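Local coordinates for p-47 protein (Clostridium botulinum, PDB 6EKT) that may belong to a progenitor toxin complex that protects botulinum neurotoxin in the host gut, and has a fold like that of tubular lipid-binding (TULIP) proteins, at residues A[53-58]-A[158-163]; A[103-108]-A[148-153]; A[184-189]-A[400-405]; A[301-306]-A[389-394]; A[330-335]-A[378-383]. All blocks are in the same frame, centred on the assembly; numbering follows the deposited sequence.

Contact 1. Residues A[53-58]-A[158-163]; sequences FLYSNI and FNKLLI
Y55, on the strand, leans over to L161 and K160 of helix 152-168. Its CB points towards the helix, and with CG anti to the backbone N (chi1 170°) the ring atoms CD2 and CE2 come to L161. CD2 lies 3.8 Å from L161 CD2, and CE2 rests on the same methyl at a like distance. That methyl comes in obliquely to the ring plane. The leucine chain crosses the tyrosine at about a right angle, and only its CD2 branch comes within 4.2 Å of the ring. At the tip, Y55 OH is 4.2 Å from K160 NZ, too far for a hydrogen bond. The lysine chain bends at chi2 (-102°) and delivers its ammonium to N164 OD1 and Q62 OE1 instead. The hydroxyl does take a weak bond within its own strand: N57 ND2 donates to Y55 OH over 3.4 Å, nearly straight at 164°. Strand 52-57 is an outermost member of a four-stranded antiparallel sheet, pairing here with strand 62-68 through Y55 and I64. Helix 152-168 lies against this sheet, with L161 resting on Q62 and I64. F53, two residues before Y55, meets F166 of the helix and F68 of strand 62-68 edge-to-face, while N159 and I163 face strand 124-141.

Contact 2. Residues A[103-108]-A[148-153]; sequences SGINPV and GNLQEE
N149 meets I105 through its aliphatic root, not its flat carboxamide: I105 CD1 comes to 4.3 Å from N149 CB, while the amide group lies farther off. The flat group that matters more is the ring of F158, which both segments approach. L150 CD1 lies over one face, 3.4 Å from F158 CD2. I105 CG2 stands above the same face but out past the rim, 4.0 Å from F158 CZ. P107 CG comes to the edge, almost in the ring plane beyond CZ. Between the segments themselves, L150 CD1 sits against the fork of the isoleucine, 4.0 Å from I105 CG2 and nearly as close to I105 CG1. The two side chains cross at about a right angle. Because CG1 of I105 stands beside the backbone N (chi1 -80°), CD1 is carried towards N149, while CG1 and CG2 together receive the leucine methyl. D145 ties the backbones together, one carboxylate oxygen accepting from N106 N and the other from N149 N. The residues 103-108 link strand 99-101 of the four-stranded sheet to strand 108-118 of a six-stranded one and run beside strand 81-88, where I105 packs on I88. The 148-153 segment leads into helix 152-168, whose F158 and L162 receive P107.

Contact 3. Residues A[184-189]-A[400-405]; sequences SDIEWM and INNFVD
An Asx turn leads into helix 403-409, and N402 at its N-cap and D405 in its first turn meet I186, which lies just before a short 3-10 turn at 187-189. In the Asx turn N401 OD1 accepts from F403 N over 3.2 Å, with an almost straight N-H...O angle of 173° and the donor tilted only modestly from the carbonyl plane. N401 CA sits over the centre of the F403 ring. N402 holds the N-cap position, but its side chain makes no capping bond and reaches across to the other segment instead. The direct touch is light. I186 CD1 ends 4.1 Å from D405 CB and at much the same distance from the backbone oxygen of D405, the two side chains crossing at about a right angle. The same methyl lies 4.3 Å from N402 ND2. Farther along the same helix, N409 holds the loop: its OD1 accepts from I186 N and its ND2 bonds S184 OG. L406, one residue beyond the segment, touches I186, W188 and M189, and the last two also pack on I29 of strand 29-34. The indole of W188 has M189 CG over one face, offset toward the rim. A single water completes the crossing. It lies in the plane of the indole at its edge, accepting from W188 NE1 at 3.1 Å and also from N402 ND2 at 3.2 Å.

Contact 4. Residues A[301-306]-A[389-394]; sequences PKINNF and KSIEGA
I303 and I391 reach toward each other tip to tip, with CD1 of I303 lying 3.9 Å from CD1 of I391. Around this pair the remaining touches are nearly as close: I303 CG1 is 4.0 Å from I391 CD1, and I303 CD1 is 4.1 Å from I391 CG2. Both isoleucines are extended in the same way, with CG1 beside the backbone N (chi1 -62° and -64°) and CD1 carried straight on, which is what lets the two ends meet. P301 adds a looser touch, its CB 4.4 Å from I391 CD1. No polar atom takes part, and all three residues are buried. In the next shell W289 lies against both P301 and I391, and its NE1 bonds S390 OG on the helix. L320 touches both isoleucines, and L287 backs I303. Just past I303 the strand carries a classic beta bulge, N304 and N305 both facing R321. Strand 297-311 runs between strands 279-288 and 315-326 of the curled antiparallel sheet, and helix 374-394 packs on it. I391 also reaches F336 and I338 of strand 329-347, so one helical side chain touches three strands of that sheet.

Contact 5. Residues A[330-335]-A[378-383]; sequences EAVYSD and AVLSSV
L380, near the start of helix 374-394, packs on the curled antiparallel sheet that wraps this helix, in keeping with the helix-in-sheet build of the TULIP family. The close-packed part lies around its isobutyl group. S334 OG stands 3.4 Å from L380 CG and just as near to L380 CD1, so a polar oxygen sits against the branch point of the leucine. That hydroxyl has its real partner in T384 OG1, which also bonds L380 O one turn back on the helix. With CG anti to the backbone N (chi1 -171°), the leucine extends over the strand far enough for CD2 to lie 3.6 Å from the backbone oxygen of Y333. L326, Y367 and L369 also touch it. V332 comes in obliquely, still close but nearer the surface, beside the corner at 331 and 332 where the chain turns from one face to another. The outer side is quite different. Y333 points its CB away from the helix, and its ring finds other company: it stacks on H368 and makes a cation-pi contact with R325, while A331 O and D335 OD1 lie at its edge, in its plane. D335 OD2 in turn bonds H368 NE2. At and before the corner, A331 and E330 are exposed. The nearest approach of V332 to the helix is between two methyls, V332 CG1 and L380 CD2, 3.7 Å apart.

Overall arrangement
The five contacts are spread along an elongated molecule. Contacts 1 and 2 sit at one end, their centres about 15 Å apart, and share helix 152-168; contact 2 is nested within the chain loop that contact 1 closes. Contacts 4 and 5 lie on the opposite side of the chain's centre, likewise about 15 Å between centres, and share helix 374-394 and the curled eight-stranded sheet. Contact 3 is nearest the middle, and the loop it closes, from 184-189 to 400-405, contains contacts 4 and 5, one nested in the other. Contacts 1 and 5 are about 89 Å apart, centre to centre, so each end of the rod has its own helix against sheet.

Contact 1. Residues A[53-58]-A[158-163]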
# COMPACT_ATOMS: atom_id res chain seq x y z
N PHE A 53 -22.65 -6.83 28.91
CA PHE A 53 -23.10 -5.45 29.03
C PHE A 53 -24.33 -5.43 29.93
O PHE A 53 -25.32 -6.13 29.65
CB PHE A 53 -23.48 -4.84 27.65
CG PHE A 53 -22.31 -4.55 26.72
CD1 PHE A 53 -20.97 -4.69 27.11
CD2 PHE A 53 -22.57 -4.09 25.42
CE1 PHE A 53 -19.93 -4.40 26.23
CE2 PHE A 53 -21.53 -3.79 24.54
CZ PHE A 53 -20.21 -3.95 24.94
N LEU A 54 -24.25 -4.63 31.00
CA LEU A 54 -25.40 -4.29 31.86
C LEU A 54 -25.74 -2.81 31.77
O LEU A 54 -24.85 -1.96 31.67
CB LEU A 54 -25.12 -4.64 33.33
CG LEU A 54 -24.64 -6.03 33.74
CD1 LEU A 54 -24.00 -6.02 35.14
CD2 LEU A 54 -25.81 -6.99 33.74
N TYR A 55 -27.04 -2.51 31.85
CA TYR A 55 -27.54 -1.15 31.97
C TYR A 55 -28.80 -1.15 32.83
O TYR A 55 -29.68 -1.99 32.65
CB TYR A 55 -27.81 -0.52 30.59
CG TYR A 55 -28.55 0.79 30.67
CD1 TYR A 55 -27.86 2.00 30.90
CD2 TYR A 55 -29.94 0.84 30.55
CE1 TYR A 55 -28.55 3.21 31.00
CE2 TYR A 55 -30.63 2.04 30.66
CZ TYR A 55 -29.93 3.21 30.88
OH TYR A 55 -30.62 4.39 30.97
N SER A 56 -28.88 -0.17 33.73
CA SER A 56 -30.02 0.01 34.64
C SER A 56 -30.45 1.46 34.74
O SER A 56 -29.63 2.37 34.60
CB SER A 56 -29.66 -0.47 36.04
OG SER A 56 -29.78 -1.86 36.11
N ASN A 57 -31.74 1.66 34.97
CA ASN A 57 -32.29 2.98 35.21
C ASN A 57 -33.47 2.79 36.16
O ASN A 57 -34.57 2.42 35.74
CB ASN A 57 -32.72 3.65 33.90
CG ASN A 57 -33.10 5.12 34.08
OD1 ASN A 57 -33.75 5.51 35.06
ND2 ASN A 57 -32.72 5.93 33.11
N ILE A 58 -33.21 3.04 37.44
CA ILE A 58 -34.19 2.75 38.49
C ILE A 58 -35.39 3.69 38.45
O ILE A 58 -36.52 3.24 38.65
CB ILE A 58 -33.55 2.64 39.90
CG1 ILE A 58 -32.77 3.91 40.28
CG2 ILE A 58 -32.67 1.40 40.01
CD1 ILE A 58 -32.81 4.20 41.76
N PHE A 158 -36.15 -2.92 23.14
CA PHE A 158 -34.87 -3.57 22.99
C PHE A 158 -33.86 -2.63 22.29
O PHE A 158 -32.72 -2.49 22.75
CB PHE A 158 -34.99 -4.91 22.24
CG PHE A 158 -33.65 -5.56 21.93
CD1 PHE A 158 -32.88 -6.12 22.96
CD2 PHE A 158 -33.17 -5.61 20.62
CE1 PHE A 158 -31.64 -6.71 22.68
CE2 PHE A 158 -31.94 -6.21 20.34
CZ PHE A 158 -31.18 -6.75 21.36
N ASN A 159 -34.29 -2.00 21.20
CA ASN A 159 -33.43 -1.09 20.44
C ASN A 159 -32.89 0.03 21.29
O ASN A 159 -31.70 0.35 21.22
CB ASN A 159 -34.17 -0.51 19.23
CG ASN A 159 -34.41 -1.56 18.17
OD1 ASN A 159 -33.81 -2.65 18.21
ND2 ASN A 159 -35.31 -1.25 17.23
N LYS A 160 -33.78 0.63 22.08
CA LYS A 160 -33.40 1.70 22.99
C LYS A 160 -32.40 1.21 24.03
O LYS A 160 -31.36 1.85 24.23
CB LYS A 160 -34.64 2.32 23.64
CG LYS A 160 -34.34 3.52 24.52
CD LYS A 160 -34.36 3.14 26.00
CE LYS A 160 -34.31 4.37 26.89
NZ LYS A 160 -33.75 4.01 28.23
N LEU A 161 -32.70 0.08 24.67
CA LEU A 161 -31.86 -0.43 25.76
C LEU A 161 -30.53 -1.01 25.27
O LEU A 161 -29.55 -0.98 26.01
CB LEU A 161 -32.62 -1.46 26.62
CG LEU A 161 -33.74 -0.87 27.49
CD1 LEU A 161 -34.63 -1.97 28.03
CD2 LEU A 161 -33.13 -0.07 28.64
N LEU A 162 -30.51 -1.55 24.05
CA LEU A 162 -29.26 -2.01 23.44
C LEU A 162 -28.26 -0.87 23.30
O LEU A 162 -27.09 -1.02 23.64
CB LEU A 162 -29.47 -2.69 22.07
CG LEU A 162 -28.16 -3.22 21.44
CD1 LEU A 162 -28.31 -4.62 20.84
CD2 LEU A 162 -27.58 -2.26 20.40
N ILE A 163 -28.72 0.26 22.80
CA ILE A 163 -27.86 1.41 22.61
C ILE A 163 -27.38 1.93 23.98
O ILE A 163 -26.20 2.23 24.15
CB ILE A 163 -28.57 2.50 21.79
CG1 ILE A 163 -28.87 1.95 20.40
CG2 ILE A 163 -27.72 3.76 21.70
CD1 ILE A 163 -29.66 2.88 19.51

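Contact 2. Residues A[103-108]-A[148-153]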
# COMPACT_ATOMS: atom_id res chain seq x y z
N SER A 103 -31.77 -14.74 25.13
CA SER A 103 -31.04 -15.93 24.64
C SER A 103 -31.41 -16.22 23.19
O SER A 103 -32.60 -16.30 22.86
CB SER A 103 -31.34 -17.15 25.51
OG SER A 103 -30.95 -16.93 26.84
N GLY A 104 -30.40 -16.35 22.33
CA GLY A 104 -30.60 -16.67 20.92
C GLY A 104 -30.99 -15.50 20.03
O GLY A 104 -31.30 -15.69 18.86
N ILE A 105 -30.95 -14.28 20.58
CA ILE A 105 -31.18 -13.05 19.81
C ILE A 105 -29.87 -12.64 19.13
O ILE A 105 -28.79 -12.67 19.75
CB ILE A 105 -31.82 -11.92 20.69
CG1 ILE A 105 -33.34 -12.13 20.85
CG2 ILE A 105 -31.62 -10.53 20.09
CD1 ILE A 105 -33.76 -13.39 21.58
N ASN A 106 -29.98 -12.26 17.85
CA ASN A 106 -28.82 -12.07 16.97
C ASN A 106 -28.88 -10.71 16.21
O ASN A 106 -29.24 -10.67 15.02
CB ASN A 106 -28.71 -13.28 16.02
CG ASN A 106 -27.41 -13.33 15.25
OD1 ASN A 106 -26.42 -12.66 15.60
ND2 ASN A 106 -27.38 -14.14 14.19
N PRO A 107 -28.53 -9.60 16.91
CA PRO A 107 -28.60 -8.27 16.31
C PRO A 107 -27.52 -8.04 15.26
O PRO A 107 -26.42 -8.62 15.34
CB PRO A 107 -28.39 -7.33 17.50
CG PRO A 107 -28.59 -8.17 18.74
CD PRO A 107 -28.08 -9.52 18.31
N VAL A 108 -27.85 -7.20 14.28
CA VAL A 108 -26.87 -6.71 13.32
C VAL A 108 -26.75 -5.21 13.54
O VAL A 108 -27.74 -4.46 13.40
CB VAL A 108 -27.28 -7.03 11.86
CG1 VAL A 108 -26.21 -6.56 10.88
CG2 VAL A 108 -27.54 -8.52 11.70
N GLY A 148 -35.62 -13.34 14.09
CA GLY A 148 -37.05 -12.97 14.03
C GLY A 148 -37.88 -13.01 15.31
O GLY A 148 -39.11 -12.97 15.26
N ASN A 149 -37.20 -13.06 16.46
CA ASN A 149 -37.86 -13.27 17.76
C ASN A 149 -38.39 -12.00 18.44
O ASN A 149 -39.27 -12.09 19.29
CB ASN A 149 -36.94 -14.03 18.71
CG ASN A 149 -36.70 -15.46 18.28
OD1 ASN A 149 -37.31 -16.38 18.81
ND2 ASN A 149 -35.82 -15.65 17.30
N LEU A 150 -37.85 -10.84 18.08
CA LEU A 150 -38.34 -9.59 18.66
C LEU A 150 -39.32 -8.87 17.73
O LEU A 150 -39.05 -8.71 16.54
CB LEU A 150 -37.18 -8.68 19.07
CG LEU A 150 -36.31 -9.18 20.23
CD1 LEU A 150 -34.98 -8.45 20.21
CD2 LEU A 150 -36.97 -9.03 21.60
N GLN A 151 -40.46 -8.46 18.29
CA GLN A 151 -41.47 -7.74 17.52
C GLN A 151 -42.14 -6.60 18.29
O GLN A 151 -42.10 -6.56 19.52
CB GLN A 151 -42.51 -8.70 16.95
CG GLN A 151 -42.09 -9.27 15.61
CD GLN A 151 -43.27 -9.64 14.74
OE1 GLN A 151 -44.02 -10.58 15.06
NE2 GLN A 151 -43.44 -8.92 13.63
N GLU A 152 -42.72 -5.67 17.53
CA GLU A 152 -43.57 -4.58 18.05
C GLU A 152 -42.92 -3.84 19.24
O GLU A 152 -41.76 -3.41 19.13
CB GLU A 152 -44.99 -5.09 18.36
CG GLU A 152 -45.77 -5.49 17.11
CD GLU A 152 -46.85 -6.52 17.38
OE1 GLU A 152 -47.99 -6.33 16.88
OE2 GLU A 152 -46.58 -7.53 18.08
N GLU A 153 -43.66 -3.71 20.36
CA GLU A 153 -43.16 -3.06 21.58
C GLU A 153 -41.82 -3.65 22.05
O GLU A 153 -40.92 -2.88 22.42
CB GLU A 153 -44.18 -3.11 22.74
CG GLU A 153 -45.45 -2.27 22.57
CD GLU A 153 -46.50 -2.92 21.67
OE1 GLU A 153 -46.42 -4.16 21.46
OE2 GLU A 153 -47.38 -2.21 21.15

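Contact 3. Residues A[184-189]-A[400-405]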
# COMPACT_ATOMS: atom_id res chain seq x y z
N SER A 184 8.80 5.82 12.20
CA SER A 184 9.23 4.45 11.92
C SER A 184 10.65 4.41 11.40
O SER A 184 11.27 5.45 11.18
CB SER A 184 8.31 3.82 10.87
OG SER A 184 8.59 4.35 9.58
N ASP A 185 11.12 3.19 11.16
CA ASP A 185 12.44 2.94 10.60
C ASP A 185 12.50 3.33 9.12
O ASP A 185 13.54 3.72 8.62
CB ASP A 185 12.83 1.46 10.82
CG ASP A 185 13.22 1.17 12.28
OD1 ASP A 185 14.09 1.88 12.81
OD2 ASP A 185 12.67 0.23 12.90
N ILE A 186 11.36 3.26 8.44
CA ILE A 186 11.27 3.58 7.02
C ILE A 186 10.48 4.90 6.86
O ILE A 186 9.26 4.91 6.70
CB ILE A 186 10.72 2.38 6.22
CG1 ILE A 186 11.62 1.15 6.44
CG2 ILE A 186 10.68 2.68 4.73
CD1 ILE A 186 10.91 -0.18 6.28
N GLU A 187 11.23 5.99 6.95
CA GLU A 187 10.70 7.35 7.05
C GLU A 187 9.76 7.77 5.91
O GLU A 187 8.77 8.47 6.14
CB GLU A 187 11.87 8.34 7.15
CG GLU A 187 11.49 9.77 7.52
CD GLU A 187 12.71 10.58 7.93
OE1 GLU A 187 13.17 11.40 7.11
OE2 GLU A 187 13.22 10.38 9.05
N TRP A 188 10.06 7.33 4.69
CA TRP A 188 9.26 7.72 3.52
C TRP A 188 7.81 7.22 3.55
O TRP A 188 6.95 7.77 2.85
CB TRP A 188 9.95 7.35 2.20
CG TRP A 188 10.07 5.88 1.92
CD1 TRP A 188 11.17 5.10 2.15
CD2 TRP A 188 9.08 5.02 1.33
NE1 TRP A 188 10.92 3.81 1.76
CE2 TRP A 188 9.65 3.73 1.24
CE3 TRP A 188 7.77 5.22 0.86
CZ2 TRP A 188 8.95 2.63 0.72
CZ3 TRP A 188 7.07 4.12 0.33
CH2 TRP A 188 7.66 2.85 0.27
N MET A 189 7.56 6.20 4.37
CA MET A 189 6.21 5.67 4.61
C MET A 189 5.36 6.45 5.61
O MET A 189 4.11 6.28 5.63
CB MET A 189 6.29 4.21 5.05
CG MET A 189 6.73 3.25 3.96
SD MET A 189 6.66 1.51 4.43
CE MET A 189 4.89 1.19 4.35
N ILE A 400 16.24 -3.68 -3.55
CA ILE A 400 16.45 -4.22 -2.22
C ILE A 400 15.13 -4.84 -1.81
O ILE A 400 14.08 -4.16 -1.78
CB ILE A 400 16.81 -3.11 -1.21
CG1 ILE A 400 18.13 -2.46 -1.58
CG2 ILE A 400 16.84 -3.66 0.23
CD1 ILE A 400 18.15 -0.98 -1.27
N ASN A 401 15.17 -6.13 -1.49
CA ASN A 401 13.99 -6.78 -0.97
C ASN A 401 13.92 -6.54 0.54
O ASN A 401 14.55 -7.28 1.31
CB ASN A 401 13.98 -8.29 -1.32
CG ASN A 401 12.76 -9.03 -0.76
OD1 ASN A 401 12.13 -8.58 0.20
ND2 ASN A 401 12.44 -10.17 -1.35
N ASN A 402 13.20 -5.50 0.96
CA ASN A 402 12.85 -5.28 2.38
C ASN A 402 11.33 -5.35 2.58
O ASN A 402 10.77 -4.62 3.41
CB ASN A 402 13.40 -3.93 2.88
CG ASN A 402 12.77 -2.73 2.18
OD1 ASN A 402 12.12 -2.87 1.14
ND2 ASN A 402 12.94 -1.55 2.75
N PHE A 403 10.68 -6.23 1.83
CA PHE A 403 9.22 -6.19 1.64
C PHE A 403 8.46 -6.58 2.91
O PHE A 403 7.40 -5.99 3.21
CB PHE A 403 8.81 -7.04 0.43
CG PHE A 403 9.54 -6.66 -0.87
CD1 PHE A 403 9.86 -5.33 -1.16
CD2 PHE A 403 9.85 -7.64 -1.82
CE1 PHE A 403 10.51 -4.98 -2.34
CE2 PHE A 403 10.50 -7.30 -3.01
CZ PHE A 403 10.82 -5.97 -3.27
N VAL A 404 9.00 -7.56 3.65
CA VAL A 404 8.43 -7.92 4.97
C VAL A 404 8.48 -6.70 5.88
O VAL A 404 7.47 -6.37 6.52
CB VAL A 404 9.13 -9.16 5.61
CG1 VAL A 404 8.70 -9.36 7.06
CG2 VAL A 404 8.83 -10.42 4.81
N ASP A 405 9.63 -6.02 5.93
CA ASP A 405 9.77 -4.77 6.71
C ASP A 405 8.78 -3.69 6.27
O ASP A 405 8.17 -3.04 7.13
CB ASP A 405 11.20 -4.22 6.69
CG ASP A 405 12.20 -5.13 7.38
OD1 ASP A 405 11.82 -6.02 8.16
OD2 ASP A 405 13.40 -4.95 7.11
O HOH W 1 12.94 1.52 1.85

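Contact 4. Residues A[301-306]-A[389-394]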
# COMPACT_ATOMS: atom_id res chain seq x y z
N PRO A 301 32.46 6.45 -22.05
CA PRO A 301 31.20 7.00 -22.56
C PRO A 301 30.58 8.02 -21.59
O PRO A 301 30.78 7.95 -20.35
CB PRO A 301 30.29 5.77 -22.67
CG PRO A 301 31.21 4.60 -22.71
CD PRO A 301 32.48 4.98 -22.03
N LYS A 302 29.84 8.96 -22.16
CA LYS A 302 29.13 9.97 -21.40
C LYS A 302 27.65 9.88 -21.78
O LYS A 302 27.33 9.73 -22.97
CB LYS A 302 29.67 11.38 -21.72
CG LYS A 302 31.19 11.52 -21.65
CD LYS A 302 31.72 11.31 -20.24
CE LYS A 302 33.24 11.38 -20.24
NZ LYS A 302 33.67 11.07 -18.85
N ILE A 303 26.75 9.91 -20.80
CA ILE A 303 25.33 9.94 -21.11
C ILE A 303 24.85 11.33 -20.70
O ILE A 303 25.01 11.73 -19.53
CB ILE A 303 24.53 8.84 -20.35
CG1 ILE A 303 25.01 7.44 -20.76
CG2 ILE A 303 23.01 8.97 -20.61
CD1 ILE A 303 24.45 6.30 -19.89
N ASN A 304 24.32 12.07 -21.68
CA ASN A 304 23.90 13.44 -21.43
C ASN A 304 22.42 13.60 -21.11
O ASN A 304 22.06 14.54 -20.42
CB ASN A 304 24.31 14.35 -22.58
CG ASN A 304 25.81 14.37 -22.78
OD1 ASN A 304 26.58 14.58 -21.83
ND2 ASN A 304 26.25 14.11 -24.01
N ASN A 305 21.59 12.69 -21.62
CA ASN A 305 20.13 12.74 -21.36
C ASN A 305 19.68 11.33 -21.05
O ASN A 305 20.03 10.39 -21.77
CB ASN A 305 19.35 13.25 -22.58
CG ASN A 305 19.86 14.58 -23.08
OD1 ASN A 305 20.54 14.63 -24.10
ND2 ASN A 305 19.55 15.66 -22.36
N PHE A 306 18.89 11.20 -19.99
CA PHE A 306 18.44 9.94 -19.50
C PHE A 306 17.02 10.17 -19.01
O PHE A 306 16.78 11.12 -18.27
CB PHE A 306 19.34 9.50 -18.33
CG PHE A 306 19.02 8.13 -17.79
CD1 PHE A 306 18.09 7.96 -16.75
CD2 PHE A 306 19.70 7.00 -18.26
CE1 PHE A 306 17.83 6.70 -16.23
CE2 PHE A 306 19.43 5.73 -17.75
CZ PHE A 306 18.49 5.59 -16.72
N LYS A 389 26.64 -1.56 -26.05
CA LYS A 389 26.39 -2.88 -25.42
C LYS A 389 26.60 -2.82 -23.90
O LYS A 389 25.80 -3.39 -23.13
CB LYS A 389 27.24 -3.98 -26.03
CG LYS A 389 26.86 -4.28 -27.49
CD LYS A 389 25.57 -5.05 -27.62
CE LYS A 389 25.67 -6.46 -27.04
NZ LYS A 389 24.37 -7.18 -27.10
N SER A 390 27.64 -2.10 -23.48
CA SER A 390 27.92 -1.93 -22.04
C SER A 390 26.73 -1.30 -21.31
O SER A 390 26.24 -1.85 -20.31
CB SER A 390 29.19 -1.10 -21.80
OG SER A 390 29.44 -0.99 -20.41
N ILE A 391 26.26 -0.16 -21.83
CA ILE A 391 25.16 0.57 -21.24
C ILE A 391 23.89 -0.29 -21.24
O ILE A 391 23.25 -0.45 -20.19
CB ILE A 391 24.94 1.93 -21.93
CG1 ILE A 391 26.17 2.83 -21.72
CG2 ILE A 391 23.64 2.60 -21.44
CD1 ILE A 391 26.19 4.07 -22.61
N GLU A 392 23.56 -0.88 -22.39
CA GLU A 392 22.35 -1.73 -22.51
C GLU A 392 22.36 -2.83 -21.47
O GLU A 392 21.34 -3.10 -20.86
CB GLU A 392 22.23 -2.35 -23.90
CG GLU A 392 21.83 -1.33 -24.95
CD GLU A 392 21.89 -1.86 -26.37
OE1 GLU A 392 22.47 -2.95 -26.60
OE2 GLU A 392 21.32 -1.17 -27.27
N GLY A 393 23.53 -3.44 -21.27
CA GLY A 393 23.64 -4.58 -20.36
C GLY A 393 23.57 -4.16 -18.90
O GLY A 393 23.29 -4.98 -18.03
N ALA A 394 23.84 -2.88 -18.63
CA ALA A 394 23.90 -2.37 -17.25
C ALA A 394 22.55 -1.80 -16.79
O ALA A 394 22.43 -1.43 -15.64
CB ALA A 394 24.98 -1.32 -17.13

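Contact 5. Residues A[330-335]-A[378-383]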
# COMPACT_ATOMS: atom_id res chain seq x y z
N GLU A 330 40.48 12.60 -29.32
CA GLU A 330 39.13 12.96 -28.85
C GLU A 330 38.29 13.67 -29.90
O GLU A 330 37.06 13.70 -29.77
CB GLU A 330 39.18 13.69 -27.51
CG GLU A 330 39.88 12.87 -26.44
CD GLU A 330 39.13 12.86 -25.13
OE1 GLU A 330 39.24 13.84 -24.36
OE2 GLU A 330 38.42 11.87 -24.86
N ALA A 331 38.94 14.19 -30.96
CA ALA A 331 38.21 14.82 -32.07
C ALA A 331 37.31 13.83 -32.76
O ALA A 331 36.28 14.21 -33.37
CB ALA A 331 39.20 15.43 -33.08
N VAL A 332 37.69 12.56 -32.70
CA VAL A 332 36.92 11.50 -33.30
C VAL A 332 35.98 10.92 -32.26
O VAL A 332 36.42 10.47 -31.19
CB VAL A 332 37.83 10.41 -33.90
CG1 VAL A 332 36.99 9.26 -34.43
CG2 VAL A 332 38.71 11.02 -35.01
N TYR A 333 34.67 10.95 -32.56
CA TYR A 333 33.66 10.56 -31.56
C TYR A 333 32.36 10.14 -32.20
O TYR A 333 32.13 10.41 -33.40
CB TYR A 333 33.41 11.69 -30.55
CG TYR A 333 32.51 12.82 -31.05
CD1 TYR A 333 33.03 13.84 -31.84
CD2 TYR A 333 31.16 12.86 -30.69
CE1 TYR A 333 32.22 14.88 -32.29
CE2 TYR A 333 30.34 13.90 -31.14
CZ TYR A 333 30.88 14.89 -31.92
OH TYR A 333 30.07 15.90 -32.34
N SER A 334 31.52 9.48 -31.40
CA SER A 334 30.21 9.03 -31.84
C SER A 334 29.15 9.61 -30.93
O SER A 334 29.35 9.66 -29.72
CB SER A 334 30.11 7.52 -31.72
OG SER A 334 30.75 6.92 -32.81
N ASP A 335 28.03 10.05 -31.52
CA ASP A 335 26.78 10.19 -30.77
C ASP A 335 26.06 8.85 -30.78
O ASP A 335 26.12 8.12 -31.78
CB ASP A 335 25.88 11.24 -31.41
CG ASP A 335 26.52 12.60 -31.47
OD1 ASP A 335 26.87 13.14 -30.41
OD2 ASP A 335 26.69 13.11 -32.58
N ALA A 378 37.52 2.09 -38.10
CA ALA A 378 37.54 0.76 -37.46
C ALA A 378 37.58 0.88 -35.92
O ALA A 378 36.89 0.14 -35.22
CB ALA A 378 38.70 -0.09 -37.96
N VAL A 379 38.35 1.83 -35.42
CA VAL A 379 38.51 2.01 -33.96
C VAL A 379 37.18 2.53 -33.38
O VAL A 379 36.66 1.98 -32.40
CB VAL A 379 39.68 2.94 -33.60
CG1 VAL A 379 39.80 3.15 -32.09
CG2 VAL A 379 41.00 2.37 -34.15
N LEU A 380 36.65 3.59 -33.99
CA LEU A 380 35.39 4.19 -33.53
C LEU A 380 34.22 3.20 -33.62
O LEU A 380 33.35 3.17 -32.73
CB LEU A 380 35.08 5.46 -34.31
CG LEU A 380 33.90 6.30 -33.81
CD1 LEU A 380 34.09 6.73 -32.35
CD2 LEU A 380 33.73 7.50 -34.76
N SER A 381 34.19 2.41 -34.69
CA SER A 381 33.12 1.41 -34.86
C SER A 381 33.07 0.48 -33.63
O SER A 381 32.00 0.28 -33.01
CB SER A 381 33.39 0.61 -36.15
OG SER A 381 32.47 -0.44 -36.29
N SER A 382 34.23 -0.04 -33.26
CA SER A 382 34.33 -0.94 -32.09
C SER A 382 33.99 -0.24 -30.78
O SER A 382 33.21 -0.78 -29.97
CB SER A 382 35.72 -1.59 -32.03
OG SER A 382 35.82 -2.57 -33.06
N VAL A 383 34.53 0.96 -30.58
CA VAL A 383 34.30 1.69 -29.33
C VAL A 383 32.81 1.99 -29.17
O VAL A 383 32.26 1.86 -28.06
CB VAL A 383 35.16 3.00 -29.24
CG1 VAL A 383 34.76 3.87 -28.04
CG2 VAL A 383 36.64 2.64 -29.11